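Local coordinates for protein glycerol-3-phosphate dehydrogenase [NAD(+)] (Dunaliella salina, PDB 6IUY) that probably interconverts dihydroxyacetone phosphate and sn-glycerol 3-phosphate with NAD(H), and pairs this dehydrogenase with a phosphatase domain so that glycerol is made directly, at residues Val369-Arg383 with Met395-Gly409. Sequence-based numbering, arbitrary orientation.
Sequences VGRGVKAISLTKGMR and MVSRILGIDCSVLMG. With NAD (nicotinamide-adenine-dinucleotide), chain C; 13P (1,3-dihydroxyacetonephosphate), chain D.
Strands 374-377 and 404-408 run parallel as neighbours in the sheet of the Rossmann-type NAD-binding domain, their axes 34° apart and Ala375, Ile376 and Ser377 level with Cys404, Ser405 and Val406. The connection, a beta-alpha-beta crossover, runs through a short hairpin and then helix 392-400. Three backbone hydrogen bonds hold the pairing, from Ser405 N to Ala375 O, Ser377 N to Ser405 O and Leu407 N to Ser377 O; a weak one from Ala375 N to Asp403 O precedes them. On the face turned to helix 392-400, Ile402 fills the corner after the helix, its CD1 3.5 Å from Ala375 CB, while its CG2 lies against the side chain of Val373. With Ile402 CG1 between backbone N and carbonyl carbon (chi1 54°) and the chain extended beyond it, CD1 reaches Val373 and Ala375 together and also touches CG1 of Val369, whose side chain crosses it at about a right angle. Val396 CG1 approaches Ala375 CB from the helix, and Cys404 SG lies beside Ser377 CB. The opposite face carries Ile376, whose CD1 rests on the backbone of Val406 and on Leu407 CB, where Leu378 CD1 also packs; Trp437 and Phe441 of helix 431-441 cover this side.

Near the C-terminal ends of the strands, a water donates to both Leu378 O and Leu407 O. The chain following strand 374-377 enters the active site: Ser377 OG accepts from Thr379 N in an ST turn, and Lys380 N gives a nearly straight hydrogen bond (172°) to ribose O3D of NAD. Met408, bent at chi2 and chi3, slides antiparallel past the extended lysine chain, its SD 3.7 Å from Lys380 CE. Lys380 NZ is held by a salt bridge to Asp519, gives a hydrogen bond to a water shared with Gly409 N and a weak one to Gly409 O, and donates to O3 of dihydroxyacetone phosphate at 3.1 Å.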
loop_
_atom_site.group_PDB
_atom_site.type_symbol
_atom_site.label_atom_id
_atom_site.label_comp_id
_atom_site.label_asym_id
_atom_site.label_seq_id
_atom_site.Cartn_x
_atom_site.Cartn_y
_atom_site.Cartn_z
ATOM N N VAL A 369 -7.956 4.000 37.086
ATOM C CA VAL A 369 -6.994 4.342 36.037
ATOM C C VAL A 369 -6.503 5.787 36.189
ATOM O O VAL A 369 -7.193 6.715 35.779
ATOM C CB VAL A 369 -7.599 4.143 34.612
ATOM C CG1 VAL A 369 -6.643 4.662 33.555
ATOM C CG2 VAL A 369 -7.905 2.663 34.351
ATOM N N GLY A 370 -5.321 5.970 36.781
ATOM C CA GLY A 370 -4.709 7.291 36.881
ATOM C C GLY A 370 -4.525 7.926 35.508
ATOM O O GLY A 370 -4.346 7.215 34.522
ATOM N N ARG A 371 -4.574 9.254 35.422
ATOM C CA ARG A 371 -4.587 9.902 34.107
ATOM C C ARG A 371 -3.217 9.925 33.433
ATOM O O ARG A 371 -3.100 10.311 32.265
ATOM C CB ARG A 371 -5.141 11.324 34.214
ATOM C CG ARG A 371 -6.640 11.359 34.497
ATOM C CD ARG A 371 -7.228 12.720 34.186
ATOM N NE ARG A 371 -8.577 12.869 34.728
ATOM C CZ ARG A 371 -9.693 12.645 34.038
ATOM N NH1 ARG A 371 -9.628 12.257 32.765
ATOM N NH2 ARG A 371 -10.877 12.814 34.622
ATOM N N GLY A 372 -2.189 9.499 34.163
ATOM C CA GLY A 372 -0.859 9.368 33.592
ATOM C C GLY A 372 -0.558 7.974 33.057
ATOM O O GLY A 372 0.559 7.689 32.638
ATOM N N VAL A 373 -1.549 7.088 33.073
ATOM C CA VAL A 373 -1.330 5.720 32.615
ATOM C C VAL A 373 -1.217 5.673 31.093
ATOM O O VAL A 373 -1.964 6.344 30.398
ATOM C CB VAL A 373 -2.462 4.766 33.071
ATOM C CG1 VAL A 373 -3.793 5.252 32.563
ATOM C CG2 VAL A 373 -2.212 3.370 32.537
ATOM N N LYS A 374 -0.288 4.872 30.584
ATOM C CA LYS A 374 -0.169 4.678 29.138
ATOM C C LYS A 374 -1.035 3.472 28.745
ATOM O O LYS A 374 -1.006 2.436 29.422
ATOM C CB LYS A 374 1.291 4.458 28.721
ATOM C CG LYS A 374 2.296 5.501 29.241
ATOM C CD LYS A 374 2.100 6.870 28.588
ATOM C CE LYS A 374 3.052 7.925 29.150
ATOM N NZ LYS A 374 4.460 7.427 29.336
ATOM N N ALA A 375 -1.817 3.604 27.678
ATOM C CA ALA A 375 -2.614 2.479 27.193
ATOM C C ALA A 375 -2.218 2.098 25.760
ATOM O O ALA A 375 -1.783 2.946 24.976
ATOM C CB ALA A 375 -4.090 2.810 27.258
ATOM N N ILE A 376 -2.367 0.821 25.425
ATOM C CA ILE A 376 -2.327 0.404 24.021
ATOM C C ILE A 376 -3.386 -0.650 23.788
ATOM O O ILE A 376 -3.677 -1.457 24.662
ATOM C CB ILE A 376 -0.953 -0.141 23.612
ATOM C CG1 ILE A 376 -0.889 -0.377 22.096
ATOM C CG2 ILE A 376 -0.627 -1.402 24.402
ATOM C CD1 ILE A 376 0.544 -0.594 21.546
ATOM N N SER A 377 -3.971 -0.625 22.601
ATOM C CA SER A 377 -5.019 -1.565 22.233
ATOM C C SER A 377 -4.545 -2.481 21.116
ATOM O O SER A 377 -3.935 -2.035 20.139
ATOM C CB SER A 377 -6.268 -0.804 21.804
ATOM O OG SER A 377 -7.245 -1.695 21.308
ATOM N N LEU A 378 -4.792 -3.772 21.283
ATOM C CA LEU A 378 -4.487 -4.778 20.281
ATOM C C LEU A 378 -5.779 -5.252 19.623
ATOM O O LEU A 378 -5.770 -6.149 18.785
ATOM C CB LEU A 378 -3.759 -5.961 20.924
ATOM C CG LEU A 378 -2.242 -5.884 21.062
ATOM C CD1 LEU A 378 -1.800 -4.589 21.751
ATOM C CD2 LEU A 378 -1.737 -7.093 21.818
ATOM N N THR A 379 -6.889 -4.622 19.995
ATOM C CA THR A 379 -8.221 -5.138 19.696
ATOM C C THR A 379 -8.814 -4.648 18.365
ATOM O O THR A 379 -8.662 -3.478 17.988
ATOM C CB THR A 379 -9.179 -4.767 20.846
ATOM O OG1 THR A 379 -8.779 -5.473 22.026
ATOM C CG2 THR A 379 -10.638 -5.122 20.511
ATOM N N LYS A 380 -9.524 -5.538 17.674
ATOM C CA LYS A 380 -10.087 -5.227 16.366
ATOM C C LYS A 380 -11.601 -5.354 16.417
ATOM O O LYS A 380 -12.151 -6.349 16.915
ATOM C CB LYS A 380 -9.474 -6.148 15.291
ATOM C CG LYS A 380 -7.994 -5.871 15.076
ATOM C CD LYS A 380 -7.280 -6.939 14.255
ATOM C CE LYS A 380 -5.788 -6.664 14.260
ATOM N NZ LYS A 380 -4.957 -7.696 13.552
ATOM N N GLY A 381 -12.276 -4.320 15.943
ATOM C CA GLY A 381 -13.710 -4.200 16.127
ATOM C C GLY A 381 -13.997 -2.762 16.502
ATOM O O GLY A 381 -13.077 -1.969 16.796
ATOM N N MET A 382 -15.269 -2.407 16.481
ATOM C CA MET A 382 -15.649 -1.042 16.800
ATOM C C MET A 382 -16.987 -1.005 17.509
ATOM O O MET A 382 -17.740 -1.986 17.494
ATOM C CB MET A 382 -15.720 -0.187 15.532
ATOM C CG MET A 382 -16.834 -0.580 14.565
ATOM S SD MET A 382 -17.131 0.726 13.353
ATOM C CE MET A 382 -18.301 -0.077 12.282
ATOM N N ARG A 383 -17.288 0.129 18.133
ATOM C CA ARG A 383 -18.641 0.360 18.607
ATOM C C ARG A 383 -19.272 1.421 17.734
ATOM O O ARG A 383 -18.609 2.384 17.338
ATOM C CB ARG A 383 -18.666 0.792 20.092
ATOM C CG ARG A 383 -20.102 0.876 20.662
ATOM C CD ARG A 383 -20.131 1.265 22.143
ATOM N NE ARG A 383 -19.996 2.708 22.327
ATOM C CZ ARG A 383 -20.958 3.506 22.778
ATOM N NH1 ARG A 383 -20.733 4.807 22.906
ATOM N NH2 ARG A 383 -22.141 3.003 23.118
ATOM N N MET A 395 -12.345 4.662 22.223
ATOM C CA MET A 395 -13.200 4.288 23.337
ATOM C C MET A 395 -12.447 4.443 24.648
ATOM O O MET A 395 -12.993 4.920 25.638
ATOM C CB MET A 395 -13.689 2.852 23.175
ATOM C CG MET A 395 -14.497 2.349 24.343
ATOM S SD MET A 395 -14.833 0.585 24.197
ATOM C CE MET A 395 -15.882 0.555 22.756
ATOM N N VAL A 396 -11.175 4.061 24.637
ATOM C CA VAL A 396 -10.359 4.127 25.831
ATOM C C VAL A 396 -10.085 5.568 26.232
ATOM O O VAL A 396 -10.157 5.925 27.414
ATOM C CB VAL A 396 -9.041 3.386 25.632
ATOM C CG1 VAL A 396 -8.044 3.760 26.734
ATOM C CG2 VAL A 396 -9.299 1.886 25.599
ATOM N N SER A 397 -9.789 6.400 25.243
ATOM C CA SER A 397 -9.518 7.810 25.492
ATOM C C SER A 397 -10.741 8.523 26.051
ATOM O O SER A 397 -10.658 9.210 27.059
ATOM C CB SER A 397 -9.051 8.503 24.204
ATOM O OG SER A 397 -7.770 8.028 23.826
ATOM N N ARG A 398 -11.877 8.356 25.393
ATOM C CA ARG A 398 -13.079 9.039 25.809
ATOM C C ARG A 398 -13.552 8.619 27.205
ATOM O O ARG A 398 -13.961 9.457 27.997
ATOM C CB ARG A 398 -14.196 8.807 24.793
ATOM C CG ARG A 398 -15.553 9.319 25.268
ATOM C CD ARG A 398 -16.592 9.233 24.172
ATOM N NE ARG A 398 -16.217 10.067 23.031
ATOM C CZ ARG A 398 -16.544 11.350 22.913
ATOM N NH1 ARG A 398 -17.255 11.940 23.868
ATOM N NH2 ARG A 398 -16.161 12.041 21.847
ATOM N N ILE A 399 -13.501 7.327 27.510
ATOM C CA ILE A 399 -14.113 6.833 28.736
ATOM C C ILE A 399 -13.146 6.832 29.923
ATOM O O ILE A 399 -13.556 7.073 31.047
ATOM C CB ILE A 399 -14.655 5.416 28.559
ATOM C CG1 ILE A 399 -15.898 5.430 27.666
ATOM C CG2 ILE A 399 -14.962 4.813 29.922
ATOM C CD1 ILE A 399 -16.311 4.042 27.175
ATOM N N LEU A 400 -11.872 6.568 29.660
ATOM C CA LEU A 400 -10.872 6.497 30.705
ATOM C C LEU A 400 -9.995 7.741 30.760
ATOM O O LEU A 400 -9.213 7.907 31.700
ATOM C CB LEU A 400 -9.996 5.256 30.513
ATOM C CG LEU A 400 -10.763 3.938 30.684
ATOM C CD1 LEU A 400 -9.859 2.740 30.402
ATOM C CD2 LEU A 400 -11.327 3.879 32.096
ATOM N N GLY A 401 -10.106 8.598 29.748
ATOM C CA GLY A 401 -9.385 9.863 29.730
ATOM C C GLY A 401 -7.882 9.758 29.582
ATOM O O GLY A 401 -7.139 10.654 29.987
ATOM N N ILE A 402 -7.421 8.659 29.005
ATOM C CA ILE A 402 -6.005 8.496 28.743
ATOM C C ILE A 402 -5.739 8.309 27.247
ATOM O O ILE A 402 -6.627 7.921 26.477
ATOM C CB ILE A 402 -5.434 7.304 29.503
ATOM C CG1 ILE A 402 -6.244 6.052 29.186
ATOM C CG2 ILE A 402 -5.449 7.567 31.014
ATOM C CD1 ILE A 402 -5.625 4.797 29.761
ATOM N N ASP A 403 -4.502 8.569 26.843
ATOM C CA ASP A 403 -4.132 8.406 25.448
ATOM C C ASP A 403 -3.901 6.935 25.151
ATOM O O ASP A 403 -3.421 6.192 26.004
ATOM C CB ASP A 403 -2.901 9.244 25.111
ATOM C CG ASP A 403 -3.255 10.701 24.863
ATOM O OD1 ASP A 403 -3.344 11.114 23.682
ATOM O OD2 ASP A 403 -3.484 11.425 25.857
ATOM N N CYS A 404 -4.267 6.510 23.945
ATOM C CA CYS A 404 -4.208 5.089 23.624
ATOM C C CYS A 404 -3.606 4.835 22.247
ATOM O O CYS A 404 -4.166 5.241 21.233
ATOM C CB CYS A 404 -5.602 4.478 23.718
ATOM S SG CYS A 404 -5.633 2.659 23.553
ATOM N N SER A 405 -2.458 4.167 22.238
ATOM C CA SER A 405 -1.826 3.713 21.009
ATOM C C SER A 405 -2.518 2.433 20.507
ATOM O O SER A 405 -3.435 1.930 21.168
ATOM C CB SER A 405 -0.342 3.442 21.256
ATOM O OG SER A 405 0.308 4.591 21.766
ATOM N N VAL A 406 -2.079 1.910 19.358
ATOM C CA VAL A 406 -2.527 0.607 18.873
ATOM C C VAL A 406 -1.370 -0.219 18.357
ATOM O O VAL A 406 -0.312 0.314 17.980
ATOM C CB VAL A 406 -3.560 0.713 17.748
ATOM C CG1 VAL A 406 -4.825 1.423 18.239
ATOM C CG2 VAL A 406 -2.935 1.382 16.491
ATOM N N LEU A 407 -1.561 -1.533 18.371
ATOM C CA LEU A 407 -0.617 -2.433 17.738
ATOM C C LEU A 407 -1.428 -3.227 16.734
ATOM O O LEU A 407 -2.313 -3.986 17.126
ATOM C CB LEU A 407 0.072 -3.347 18.755
ATOM C CG LEU A 407 1.122 -4.379 18.316
ATOM C CD1 LEU A 407 1.882 -4.857 19.535
ATOM C CD2 LEU A 407 0.493 -5.582 17.631
ATOM N N MET A 408 -1.131 -3.039 15.451
ATOM C CA MET A 408 -1.874 -3.695 14.367
ATOM C C MET A 408 -0.912 -4.291 13.358
ATOM O O MET A 408 0.040 -3.625 12.947
ATOM C CB MET A 408 -2.791 -2.703 13.668
ATOM C CG MET A 408 -3.752 -2.007 14.586
ATOM S SD MET A 408 -5.216 -3.007 14.857
ATOM C CE MET A 408 -5.503 -2.727 16.616
ATOM N N GLY A 409 -1.123 -5.547 12.986
ATOM C CA GLY A 409 -0.225 -6.204 12.055
ATOM C C GLY A 409 -0.794 -7.533 11.594
ATOM O O GLY A 409 -1.844 -7.970 12.081
HETATM P PA NAD C . -10.213 -14.957 21.714
HETATM O O1A NAD C . -9.253 -16.053 21.933
HETATM O O2A NAD C . -10.769 -14.883 20.299
HETATM O O5B NAD C . -11.495 -15.110 22.707
HETATM C C5B NAD C . -11.373 -15.836 23.939
HETATM C C4B NAD C . -11.561 -14.870 25.137
HETATM O O4B NAD C . -12.793 -14.441 25.170
HETATM C C3B NAD C . -11.385 -15.645 26.446
HETATM O O3B NAD C . -10.196 -15.403 27.043
HETATM C C2B NAD C . -12.538 -15.147 27.340
HETATM O O2B NAD C . -11.986 -14.833 28.694
HETATM C C1B NAD C . -12.979 -14.104 26.725
HETATM N N9A NAD C . -14.331 -13.912 27.041
HETATM C C8A NAD C . -15.378 -14.743 26.830
HETATM N N7A NAD C . -16.484 -14.127 27.305
HETATM C C5A NAD C . -16.123 -12.926 27.830
HETATM C C6A NAD C . -16.839 -11.919 28.453
HETATM N N6A NAD C . -18.237 -11.910 28.717
HETATM N N1A NAD C . -16.215 -10.808 28.865
HETATM C C2A NAD C . -14.870 -10.686 28.679
HETATM N N3A NAD C . -14.163 -11.672 28.082
HETATM C C4A NAD C . -14.795 -12.789 27.659
HETATM O O3 NAD C . -9.467 -13.581 22.069
HETATM P PN NAD C . -8.130 -13.000 21.400
HETATM O O1N NAD C . -7.501 -14.018 20.465
HETATM O O2N NAD C . -7.127 -12.605 22.459
HETATM O O5D NAD C . -8.562 -11.769 20.511
HETATM C C5D NAD C . -9.016 -10.563 21.096
HETATM C C4D NAD C . -8.732 -9.436 20.094
HETATM O O4D NAD C . -7.564 -9.625 19.508
HETATM C C3D NAD C . -9.771 -9.491 18.993
HETATM O O3D NAD C . -10.242 -8.250 18.779
HETATM C C2D NAD C . -9.007 -10.009 17.743
HETATM O O2D NAD C . -9.719 -9.495 16.543
HETATM C C1D NAD C . -7.802 -9.539 17.906
HETATM N N1N NAD C . -6.746 -10.290 17.257
HETATM C C2N NAD C . -6.698 -11.668 17.276
HETATM C C3N NAD C . -5.658 -12.344 16.640
HETATM C C7N NAD C . -5.655 -13.888 16.662
HETATM O O7N NAD C . -4.944 -14.512 15.899
HETATM N N7N NAD C . -6.499 -14.564 17.615
HETATM C C4N NAD C . -4.659 -11.655 15.987
HETATM C C5N NAD C . -4.684 -10.271 15.988
HETATM C C6N NAD C . -5.726 -9.605 16.634
HETATM P P 13P D . -9.079 -13.781 12.561
HETATM O O1P 13P D . -8.173 -12.766 11.906
HETATM O O2P 13P D . -8.209 -14.948 12.932
HETATM O O3P 13P D . -10.130 -14.170 11.556
HETATM O O1 13P D . -9.840 -13.296 13.879
HETATM C C1 13P D . -9.853 -11.952 14.304
HETATM C C2 13P D . -8.429 -11.505 14.279
HETATM O O2 13P D . -7.546 -12.304 14.503
HETATM C C3 13P D . -8.078 -10.077 13.968
HETATM O O3 13P D . -6.912 -10.072 13.158
HETATM O O HOH W 1 0.009 5.283 24.588
HETATM O O HOH W 2 -3.342 -6.307 17.493
HETATM O O HOH W 3 -2.450 -7.418 15.113
#